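Local coordinates for protein UDP-N-Acetylenolpyruvylglucosamine Reductase (Thermus caldophilus, PDB 2GQT) that reduces UDP-N-acetylenolpyruvylglucosamine to UDP-N-acetylmuramate with NADPH through a bound FAD, a step in building the bacterial cell wall, at residues 91-100 / 169-180; 101-112 / 117-125. All blocks are in the same frame, centred on the assembly; numbering follows the deposited sequence.

Contact 1. Residues 91-100 / 169-180; sequences AARAGLSGLE and LKERPKEEILRR
E100 runs across I177 to meet R180. Its CB lies near CB of R180; its CG rests on the CG2 methyl of I177, 3.7 Å away. A bend at chi2 (97°) turns the carboxylate so that OE2 takes two donors: the hydroxyl of S97, OG to OE2 2.7 Å on the syn lone pair, and NE of R180, 3.1 Å from OE2 and well above the carboxylate plane. OE1 accepts from the backbone N of G98, and a water joins it to R180 NH2. Replacing E100 by an alanine is likely to leave R180 NE without this carboxylate and the S97 hydroxyl without its acceptor. Strand 96-97 pairs antiparallel with strand 161-171: S97 N gives K170 O a nearly straight bond of 2.7 Å, and K170 N returns one to S97 O. L96 and L169 cross at about a right angle. G95 ends helix 84-93 in a Schellman motif, its positive phi suiting glycine, and I177 CD1 packs 3.4 Å from L96 N. Slim A92 lets helix 174-187 close in, A92 CB lying 3.8 Å from I177 CG2. R180 and the other donors around the buried E100 carboxylate are likely to favour and stabilise its ionised form.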
loop_
_atom_site.group_PDB
_atom_site.type_symbol
_atom_site.label_atom_id
_atom_site.label_comp_id
_atom_site.label_asym_id
_atom_site.label_seq_id
_atom_site.Cartn_x
_atom_site.Cartn_y
_atom_site.Cartn_z
ATOM N N ALA A 91 -17.206 5.765 -4.978
ATOM C CA ALA A 91 -17.240 7.150 -5.401
ATOM C C ALA A 91 -17.905 7.261 -6.771
ATOM O O ALA A 91 -18.785 8.099 -6.960
ATOM C CB ALA A 91 -15.852 7.734 -5.423
ATOM N N ALA A 92 -17.524 6.406 -7.715
ATOM C CA ALA A 92 -18.170 6.391 -9.034
ATOM C C ALA A 92 -19.682 6.185 -8.900
ATOM O O ALA A 92 -20.461 6.907 -9.518
ATOM C CB ALA A 92 -17.559 5.313 -9.913
ATOM N N ARG A 93 -20.094 5.217 -8.087
ATOM C CA ARG A 93 -21.513 4.930 -7.867
ATOM C C ARG A 93 -22.257 6.149 -7.332
ATOM O O ARG A 93 -23.429 6.359 -7.664
ATOM C CB ARG A 93 -21.685 3.773 -6.892
ATOM C CG ARG A 93 -21.375 2.430 -7.475
ATOM C CD ARG A 93 -21.474 1.343 -6.433
ATOM N NE ARG A 93 -20.853 0.146 -6.963
ATOM C CZ ARG A 93 -19.740 -0.410 -6.500
ATOM N NH1 ARG A 93 -19.125 0.085 -5.434
ATOM N NH2 ARG A 93 -19.251 -1.489 -7.099
ATOM N N ALA A 94 -21.572 6.949 -6.519
ATOM C CA ALA A 94 -22.161 8.125 -5.885
ATOM C C ALA A 94 -22.090 9.372 -6.758
ATOM O O ALA A 94 -22.585 10.432 -6.365
ATOM C CB ALA A 94 -21.490 8.405 -4.543
ATOM N N GLY A 95 -21.462 9.267 -7.928
ATOM C CA GLY A 95 -21.267 10.436 -8.786
ATOM C C GLY A 95 -20.312 11.422 -8.145
ATOM O O GLY A 95 -20.469 12.640 -8.267
ATOM N N LEU A 96 -19.307 10.878 -7.458
ATOM C CA LEU A 96 -18.296 11.687 -6.800
ATOM C C LEU A 96 -16.916 11.449 -7.406
ATOM O O LEU A 96 -16.396 10.328 -7.431
ATOM C CB LEU A 96 -18.279 11.417 -5.298
ATOM C CG LEU A 96 -19.529 11.904 -4.559
ATOM C CD1 LEU A 96 -19.537 11.374 -3.133
ATOM C CD2 LEU A 96 -19.619 13.436 -4.592
ATOM N N SER A 97 -16.337 12.526 -7.910
ATOM C CA SER A 97 -15.059 12.494 -8.591
ATOM C C SER A 97 -13.919 12.883 -7.649
ATOM O O SER A 97 -14.087 13.708 -6.747
ATOM C CB SER A 97 -15.117 13.437 -9.790
ATOM O OG SER A 97 -13.898 13.478 -10.497
ATOM N N GLY A 98 -12.756 12.276 -7.856
ATOM C CA GLY A 98 -11.580 12.612 -7.070
ATOM C C GLY A 98 -10.702 11.423 -6.749
ATOM O O GLY A 98 -9.566 11.583 -6.307
ATOM N N LEU A 99 -11.224 10.216 -6.967
ATOM C CA LEU A 99 -10.450 9.003 -6.699
ATOM C C LEU A 99 -10.059 8.226 -7.954
ATOM O O LEU A 99 -9.393 7.198 -7.842
ATOM C CB LEU A 99 -11.203 8.074 -5.737
ATOM C CG LEU A 99 -11.696 8.640 -4.405
ATOM C CD1 LEU A 99 -12.390 7.539 -3.626
ATOM C CD2 LEU A 99 -10.570 9.242 -3.572
ATOM N N GLU A 100 -10.460 8.701 -9.135
ATOM C CA GLU A 100 -10.286 7.918 -10.358
ATOM C C GLU A 100 -8.828 7.539 -10.616
ATOM O O GLU A 100 -8.539 6.442 -11.100
ATOM C CB GLU A 100 -10.841 8.651 -11.579
ATOM C CG GLU A 100 -12.303 9.026 -11.508
ATOM C CD GLU A 100 -12.522 10.454 -11.060
ATOM O OE1 GLU A 100 -11.801 10.908 -10.154
ATOM O OE2 GLU A 100 -13.415 11.128 -11.625
ATOM N N LEU A 169 -13.938 15.356 -2.575
ATOM C CA LEU A 169 -14.641 14.845 -3.752
ATOM C C LEU A 169 -15.588 15.889 -4.315
ATOM O O LEU A 169 -16.057 16.772 -3.586
ATOM C CB LEU A 169 -15.419 13.574 -3.408
ATOM C CG LEU A 169 -14.658 12.437 -2.721
ATOM C CD1 LEU A 169 -15.610 11.358 -2.230
ATOM C CD2 LEU A 169 -13.595 11.848 -3.642
ATOM N N LYS A 170 -15.873 15.773 -5.610
ATOM C CA LYS A 170 -16.693 16.746 -6.327
ATOM C C LYS A 170 -17.711 16.025 -7.197
ATOM O O LYS A 170 -17.404 15.007 -7.814
ATOM C CB LYS A 170 -15.812 17.638 -7.199
ATOM C CG LYS A 170 -16.390 19.024 -7.478
ATOM C CD LYS A 170 -16.012 20.032 -6.387
ATOM C CE LYS A 170 -14.655 20.686 -6.649
ATOM N NZ LYS A 170 -14.708 21.683 -7.760
ATOM N N GLU A 171 -18.922 16.569 -7.264
ATOM C CA GLU A 171 -19.990 15.956 -8.048
ATOM C C GLU A 171 -19.707 16.014 -9.549
ATOM O O GLU A 171 -19.393 17.078 -10.090
ATOM C CB GLU A 171 -21.332 16.618 -7.731
ATOM C CG GLU A 171 -21.794 16.390 -6.299
ATOM C CD GLU A 171 -23.108 17.075 -5.970
ATOM O OE1 GLU A 171 -23.623 16.854 -4.852
ATOM O OE2 GLU A 171 -23.629 17.832 -6.817
ATOM N N ARG A 172 -19.801 14.857 -10.199
ATOM C CA ARG A 172 -19.661 14.727 -11.649
ATOM C C ARG A 172 -20.579 13.609 -12.126
ATOM O O ARG A 172 -20.902 12.710 -11.350
ATOM C CB ARG A 172 -18.219 14.380 -12.036
ATOM C CG ARG A 172 -17.248 15.547 -12.059
ATOM C CD ARG A 172 -16.025 15.215 -12.904
ATOM N NE ARG A 172 -15.475 16.405 -13.550
ATOM C CZ ARG A 172 -14.483 17.148 -13.065
ATOM N NH1 ARG A 172 -13.896 16.834 -11.914
ATOM N NH2 ARG A 172 -14.071 18.212 -13.741
ATOM N N PRO A 173 -21.014 13.655 -13.404
ATOM C CA PRO A 173 -21.785 12.537 -13.944
ATOM C C PRO A 173 -21.065 11.200 -13.776
ATOM O O PRO A 173 -19.860 11.103 -14.039
ATOM C CB PRO A 173 -21.905 12.888 -15.427
ATOM C CG PRO A 173 -21.848 14.370 -15.462
ATOM C CD PRO A 173 -20.838 14.725 -14.403
ATOM N N LYS A 174 -21.800 10.184 -13.333
ATOM C CA LYS A 174 -21.238 8.851 -13.142
ATOM C C LYS A 174 -20.535 8.356 -14.405
ATOM O O LYS A 174 -19.432 7.812 -14.331
ATOM C CB LYS A 174 -22.312 7.855 -12.669
ATOM C CG LYS A 174 -21.811 6.428 -12.476
ATOM C CD LYS A 174 -22.853 5.511 -11.839
ATOM C CE LYS A 174 -22.401 4.050 -11.851
ATOM N NZ LYS A 174 -21.165 3.825 -11.058
ATOM N N GLU A 175 -21.156 8.559 -15.564
ATOM C CA GLU A 175 -20.573 8.089 -16.820
ATOM C C GLU A 175 -19.213 8.742 -17.109
ATOM O O GLU A 175 -18.321 8.095 -17.666
ATOM C CB GLU A 175 -21.550 8.273 -17.989
ATOM C CG GLU A 175 -21.879 9.726 -18.329
ATOM C CD GLU A 175 -20.857 10.368 -19.256
ATOM O OE1 GLU A 175 -20.378 9.679 -20.182
ATOM O OE2 GLU A 175 -20.532 11.560 -19.058
ATOM N N GLU A 176 -19.056 10.010 -16.726
ATOM C CA GLU A 176 -17.793 10.733 -16.908
ATOM C C GLU A 176 -16.710 10.155 -15.992
ATOM O O GLU A 176 -15.579 9.935 -16.424
ATOM C CB GLU A 176 -17.948 12.233 -16.632
ATOM C CG GLU A 176 -16.653 13.026 -16.894
ATOM C CD GLU A 176 -16.764 14.526 -16.636
ATOM O OE1 GLU A 176 -17.839 15.004 -16.232
ATOM O OE2 GLU A 176 -15.754 15.234 -16.844
ATOM N N ILE A 177 -17.062 9.933 -14.728
ATOM C CA ILE A 177 -16.153 9.322 -13.763
ATOM C C ILE A 177 -15.666 7.974 -14.297
ATOM O O ILE A 177 -14.463 7.672 -14.269
ATOM C CB ILE A 177 -16.832 9.181 -12.392
ATOM C CG1 ILE A 177 -17.163 10.566 -11.831
ATOM C CG2 ILE A 177 -15.931 8.425 -11.427
ATOM C CD1 ILE A 177 -18.070 10.552 -10.627
ATOM N N LEU A 178 -16.597 7.180 -14.827
ATOM C CA LEU A 178 -16.262 5.863 -15.366
ATOM C C LEU A 178 -15.384 5.938 -16.614
ATOM O O LEU A 178 -14.507 5.089 -16.813
ATOM C CB LEU A 178 -17.530 5.032 -15.605
ATOM C CG LEU A 178 -18.168 4.340 -14.385
ATOM C CD1 LEU A 178 -17.235 3.331 -13.717
ATOM C CD2 LEU A 178 -18.692 5.288 -13.342
ATOM N N ARG A 179 -15.584 6.967 -17.438
ATOM C CA ARG A 179 -14.706 7.194 -18.580
ATOM C C ARG A 179 -13.271 7.522 -18.139
ATOM O O ARG A 179 -12.303 7.033 -18.733
ATOM C CB ARG A 179 -15.283 8.269 -19.513
ATOM C CG ARG A 179 -16.427 7.753 -20.387
ATOM C CD ARG A 179 -16.936 8.768 -21.413
ATOM N NE ARG A 179 -17.651 9.887 -20.794
ATOM C CZ ARG A 179 -17.227 11.149 -20.782
ATOM N NH1 ARG A 179 -16.077 11.490 -21.353
ATOM N NH2 ARG A 179 -17.961 12.080 -20.193
ATOM N N ARG A 180 -13.137 8.336 -17.093
ATOM C CA ARG A 180 -11.811 8.668 -16.543
ATOM C C ARG A 180 -11.112 7.423 -15.994
ATOM O O ARG A 180 -9.917 7.200 -16.233
ATOM C CB ARG A 180 -11.917 9.751 -15.462
ATOM C CG ARG A 180 -12.211 11.118 -16.053
ATOM C CD ARG A 180 -13.128 11.952 -15.177
ATOM N NE ARG A 180 -12.427 12.630 -14.091
ATOM C CZ ARG A 180 -11.891 13.849 -14.175
ATOM N NH1 ARG A 180 -11.949 14.538 -15.307
ATOM N NH2 ARG A 180 -11.285 14.379 -13.121
HETATM O O HOH W 1 -10.474 13.265 -10.407
#

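Contact 2. Residues 101-112 / 117-125. With FAD (flavin-adenine dinucleotide), chain C.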
loop_
_atom_site.group_PDB
_atom_site.type_symbol
_atom_site.label_atom_id
_atom_site.label_comp_id
_atom_site.label_asym_id
_atom_site.label_seq_id
_atom_site.Cartn_x
_atom_site.Cartn_y
_atom_site.Cartn_z
ATOM N N GLY A 101 -7.920 8.456 -10.299
ATOM C CA GLY A 101 -6.496 8.237 -10.513
ATOM C C GLY A 101 -5.862 7.225 -9.577
ATOM O O GLY A 101 -4.690 6.892 -9.722
ATOM N N LEU A 102 -6.648 6.732 -8.619
ATOM C CA LEU A 102 -6.163 5.753 -7.644
ATOM C C LEU A 102 -6.647 4.342 -7.976
ATOM O O LEU A 102 -6.372 3.408 -7.234
ATOM C CB LEU A 102 -6.588 6.166 -6.228
ATOM C CG LEU A 102 -6.256 7.616 -5.857
ATOM C CD1 LEU A 102 -6.806 7.966 -4.493
ATOM C CD2 LEU A 102 -4.750 7.895 -5.924
ATOM N N LEU A 103 -7.361 4.189 -9.091
ATOM C CA LEU A 103 -7.757 2.864 -9.552
ATOM C C LEU A 103 -6.537 1.980 -9.760
ATOM O O LEU A 103 -5.522 2.410 -10.325
ATOM C CB LEU A 103 -8.561 2.969 -10.853
ATOM C CG LEU A 103 -9.091 1.676 -11.486
ATOM C CD1 LEU A 103 -10.142 1.006 -10.595
ATOM C CD2 LEU A 103 -9.686 1.956 -12.852
ATOM N N GLY A 104 -6.646 0.735 -9.306
ATOM C CA GLY A 104 -5.577 -0.233 -9.504
ATOM C C GLY A 104 -4.544 -0.269 -8.395
ATOM O O GLY A 104 -3.591 -1.045 -8.465
ATOM N N ILE A 105 -4.743 0.539 -7.353
ATOM C CA ILE A 105 -3.852 0.540 -6.192
ATOM C C ILE A 105 -4.503 -0.265 -5.063
ATOM O O ILE A 105 -5.485 0.179 -4.471
ATOM C CB ILE A 105 -3.552 1.966 -5.706
ATOM C CG1 ILE A 105 -3.002 2.812 -6.857
ATOM C CG2 ILE A 105 -2.566 1.907 -4.531
ATOM C CD1 ILE A 105 -2.785 4.274 -6.521
ATOM N N PRO A 106 -3.973 -1.464 -4.764
ATOM C CA PRO A 106 -4.642 -2.362 -3.819
ATOM C C PRO A 106 -4.277 -2.059 -2.355
ATOM O O PRO A 106 -3.757 -2.917 -1.634
ATOM C CB PRO A 106 -4.132 -3.737 -4.265
ATOM C CG PRO A 106 -2.761 -3.470 -4.702
ATOM C CD PRO A 106 -2.759 -2.085 -5.327
ATOM N N ALA A 107 -4.570 -0.834 -1.931
ATOM C CA ALA A 107 -4.185 -0.319 -0.630
ATOM C C ALA A 107 -5.360 -0.283 0.337
ATOM O O ALA A 107 -6.513 -0.122 -0.084
ATOM C CB ALA A 107 -3.664 1.093 -0.799
ATOM N N GLN A 108 -5.078 -0.350 1.638
ATOM C CA GLN A 108 -5.990 0.256 2.602
ATOM C C GLN A 108 -5.768 1.768 2.581
ATOM O O GLN A 108 -4.688 2.251 2.224
ATOM C CB GLN A 108 -5.748 -0.269 4.010
ATOM C CG GLN A 108 -6.320 -1.643 4.261
ATOM C CD GLN A 108 -6.096 -2.103 5.680
ATOM O OE1 GLN A 108 -5.811 -1.296 6.578
ATOM N NE2 GLN A 108 -6.246 -3.409 5.901
ATOM N N VAL A 109 -6.790 2.510 2.992
ATOM C CA VAL A 109 -6.682 3.962 3.084
ATOM C C VAL A 109 -5.441 4.402 3.876
ATOM O O VAL A 109 -4.699 5.298 3.443
ATOM C CB VAL A 109 -7.968 4.563 3.702
ATOM C CG1 VAL A 109 -7.757 6.008 4.158
ATOM C CG2 VAL A 109 -9.093 4.491 2.707
ATOM N N GLY A 110 -5.192 3.773 5.022
ATOM C CA GLY A 110 -4.055 4.186 5.844
ATOM C C GLY A 110 -2.722 3.989 5.135
ATOM O O GLY A 110 -1.815 4.819 5.247
ATOM N N GLY A 111 -2.582 2.869 4.432
ATOM C CA GLY A 111 -1.380 2.578 3.655
ATOM C C GLY A 111 -1.212 3.520 2.478
ATOM O O GLY A 111 -0.090 3.906 2.139
ATOM N N ALA A 112 -2.326 3.886 1.846
ATOM C CA ALA A 112 -2.304 4.835 0.738
ATOM C C ALA A 112 -1.878 6.225 1.221
ATOM O O ALA A 112 -1.191 6.946 0.500
ATOM C CB ALA A 112 -3.664 4.908 0.070
ATOM N N ALA A 117 0.023 7.087 -2.126
ATOM C CA ALA A 117 -0.081 6.255 -3.323
ATOM C C ALA A 117 -0.654 7.052 -4.483
ATOM O O ALA A 117 -1.557 7.872 -4.300
ATOM C CB ALA A 117 -0.913 5.023 -3.047
ATOM N N GLY A 118 -0.137 6.800 -5.679
ATOM C CA GLY A 118 -0.609 7.533 -6.837
ATOM C C GLY A 118 -0.161 7.008 -8.175
ATOM O O GLY A 118 0.581 6.023 -8.272
ATOM N N THR A 119 -0.665 7.668 -9.211
ATOM C CA THR A 119 -0.371 7.356 -10.605
ATOM C C THR A 119 -0.095 8.684 -11.310
ATOM O O THR A 119 -0.097 9.737 -10.669
ATOM C CB THR A 119 -1.573 6.664 -11.272
ATOM O OG1 THR A 119 -2.672 7.584 -11.332
ATOM C CG2 THR A 119 -1.987 5.403 -10.512
ATOM N N ARG A 120 0.110 8.644 -12.623
ATOM C CA ARG A 120 0.297 9.874 -13.402
ATOM C C ARG A 120 -0.951 10.762 -13.368
ATOM O O ARG A 120 -0.901 11.932 -13.752
ATOM C CB ARG A 120 0.675 9.556 -14.857
ATOM C CG ARG A 120 -0.435 8.934 -15.709
ATOM C CD ARG A 120 -0.117 8.999 -17.207
ATOM N NE ARG A 120 0.945 8.060 -17.562
ATOM C CZ ARG A 120 0.775 6.946 -18.271
ATOM N NH1 ARG A 120 -0.420 6.617 -18.746
ATOM N NH2 ARG A 120 1.818 6.166 -18.521
ATOM N N PHE A 121 -2.066 10.186 -12.928
ATOM C CA PHE A 121 -3.361 10.862 -12.926
ATOM C C PHE A 121 -3.645 11.654 -11.651
ATOM O O PHE A 121 -4.329 12.687 -11.687
ATOM C CB PHE A 121 -4.475 9.849 -13.208
ATOM C CG PHE A 121 -4.251 9.040 -14.461
ATOM C CD1 PHE A 121 -3.758 7.740 -14.389
ATOM C CD2 PHE A 121 -4.513 9.586 -15.717
ATOM C CE1 PHE A 121 -3.543 6.991 -15.545
ATOM C CE2 PHE A 121 -4.304 8.842 -16.874
ATOM C CZ PHE A 121 -3.821 7.542 -16.788
ATOM N N GLY A 122 -3.114 11.174 -10.531
ATOM C CA GLY A 122 -3.382 11.760 -9.223
ATOM C C GLY A 122 -2.756 10.942 -8.115
ATOM O O GLY A 122 -2.326 9.804 -8.335
ATOM N N GLU A 123 -2.698 11.532 -6.927
ATOM C CA GLU A 123 -2.156 10.858 -5.749
ATOM C C GLU A 123 -3.082 11.026 -4.556
ATOM O O GLU A 123 -3.926 11.927 -4.529
ATOM C CB GLU A 123 -0.755 11.367 -5.409
ATOM C CG GLU A 123 -0.696 12.840 -5.077
ATOM C CD GLU A 123 0.719 13.343 -4.907
ATOM O OE1 GLU A 123 0.899 14.289 -4.112
ATOM O OE2 GLU A 123 1.645 12.799 -5.555
ATOM N N MET A 124 -2.904 10.159 -3.565
ATOM C CA MET A 124 -3.771 10.127 -2.395
ATOM C C MET A 124 -3.914 11.500 -1.746
ATOM O O MET A 124 -5.015 11.887 -1.376
ATOM C CB MET A 124 -3.278 9.086 -1.387
ATOM C CG MET A 124 -4.237 8.838 -0.233
ATOM S SD MET A 124 -5.743 8.010 -0.774
ATOM C CE MET A 124 -6.549 7.746 0.800
ATOM N N ALA A 125 -2.810 12.240 -1.636
ATOM C CA ALA A 125 -2.821 13.567 -1.023
ATOM C C ALA A 125 -3.833 14.514 -1.669
ATOM O O ALA A 125 -4.452 15.312 -0.971
ATOM C CB ALA A 125 -1.430 14.175 -1.053
HETATM P PA FAD C . 1.109 -1.933 3.470
HETATM O O1A FAD C . 1.882 -2.536 2.372
HETATM O O2A FAD C . 0.355 -2.792 4.410
HETATM O O5B FAD C . 2.026 -0.978 4.344
HETATM C C5B FAD C . 2.866 -0.019 3.689
HETATM C C4B FAD C . 3.365 0.998 4.692
HETATM O O4B FAD C . 2.235 1.744 5.191
HETATM C C3B FAD C . 4.055 0.389 5.921
HETATM O O3B FAD C . 5.052 1.313 6.361
HETATM C C2B FAD C . 2.916 0.319 6.931
HETATM O O2B FAD C . 3.389 0.323 8.278
HETATM C C1B FAD C . 2.193 1.615 6.634
HETATM N N9A FAD C . 0.775 1.662 7.048
HETATM C C8A FAD C . -0.211 0.850 6.635
HETATM N N7A FAD C . -1.354 1.228 7.213
HETATM C C5A FAD C . -1.101 2.299 7.972
HETATM C C6A FAD C . -1.861 3.115 8.819
HETATM N N6A FAD C . -3.177 2.946 9.001
HETATM N N1A FAD C . -1.243 4.130 9.456
HETATM C C2A FAD C . 0.072 4.344 9.308
HETATM N N3A FAD C . 0.844 3.590 8.530
HETATM C C4A FAD C . 0.263 2.569 7.871
HETATM N N1 FAD C . 1.559 2.241 -5.290
HETATM C C2 FAD C . 1.382 3.473 -5.882
HETATM O O2 FAD C . 1.741 4.486 -5.299
HETATM N N3 FAD C . 0.824 3.558 -7.155
HETATM C C4 FAD C . 0.408 2.428 -7.847
HETATM O O4 FAD C . -0.094 2.544 -8.970
HETATM C C4X FAD C . 0.581 1.188 -7.235
HETATM N N5 FAD C . 0.188 0.027 -7.897
HETATM C C5X FAD C . 0.305 -1.208 -7.246
HETATM C C6 FAD C . -0.155 -2.358 -7.889
HETATM C C7 FAD C . -0.068 -3.600 -7.269
HETATM C C7M FAD C . -0.591 -4.848 -7.992
HETATM C C8 FAD C . 0.496 -3.687 -5.992
HETATM C C8M FAD C . 0.607 -5.050 -5.293
HETATM C C9 FAD C . 0.963 -2.540 -5.354
HETATM C C9A FAD C . 0.874 -1.291 -5.969
HETATM N N10 FAD C . 1.339 -0.126 -5.336
HETATM C C10 FAD C . 1.157 1.104 -5.963
HETATM C "C1'" FAD C . 2.044 -0.166 -4.028
HETATM C "C2'" FAD C . 1.072 -0.157 -2.837
HETATM O "O2'" FAD C . -0.248 -0.561 -3.249
HETATM C "C3'" FAD C . 0.970 1.219 -2.177
HETATM O "O3'" FAD C . 2.250 1.604 -1.657
HETATM C "C4'" FAD C . -0.092 1.242 -1.069
HETATM O "O4'" FAD C . -0.299 2.590 -0.643
HETATM C "C5'" FAD C . 0.271 0.385 0.141
HETATM O "O5'" FAD C . -0.885 0.343 0.979
HETATM P P FAD C . -1.147 -0.938 1.893
HETATM O O1P FAD C . -2.374 -0.657 2.663
HETATM O O2P FAD C . -1.046 -2.194 1.119
HETATM O O3P FAD C . 0.106 -0.796 2.887
#
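L102 and M124 cross at about a right angle, the leucine's CD1 lying 3.9 Å from the thioether SD while its other methyl, CD2, lies against the backbone at A117 and M124. The methionine starts with CG anti to its own N (chi1 -171°) and bends at chi2, which carries SD to the CB of A112, 3.8 Å away, and CE on to V109 CG1, again nearly at right angles. A flexible, unbranched thioether suits this course. T119 turns OG1 to G101 O, chi1 of 65° placing it between its own backbone N and carbonyl carbon: OG1 donates in plane to a lone pair of G101 O at 2.7 Å and accepts from F121 N, forming an ST turn. Within the FAD-binding domain, these segments form one wall of the flavin pocket. G118 grips the pyrimidine edge of the isoalloxazine through both its own N and its own O, N donating to O2 and O accepting a hydrogen bond from N3 at 2.7 Å, almost straight. I105 sets CG1 3.6 Å from flavin C4 and CG2 against the methyl of A117. Glycines suit G110 and G111, where a CB would strike FAD N6A or O1P, the latter bound by Q108 N.

Both contacts are partly buried, but the centre of contact 1 lies about 23 Å from the centre of the chain and that of contact 2 about 8 Å, against the cofactor; 5 of 17 touching residues are exposed in contact 1, 1 of 12 in contact 2. Segment 91-100 runs directly into 101-112, and both contacts pack near helix 84-93: contact 1 contains its end, while L102, V109 and A112 touch its side chains. Helix 174-187 also serves both, its start belonging to contact 1 and V184 and A187 meeting F121. Contact 1 combines strand pairing with a charged cluster; contact 2 relies on apolar packing and main-chain acceptors, with backbone groups of Q108 and G118, and weakly G111, bonded to FAD.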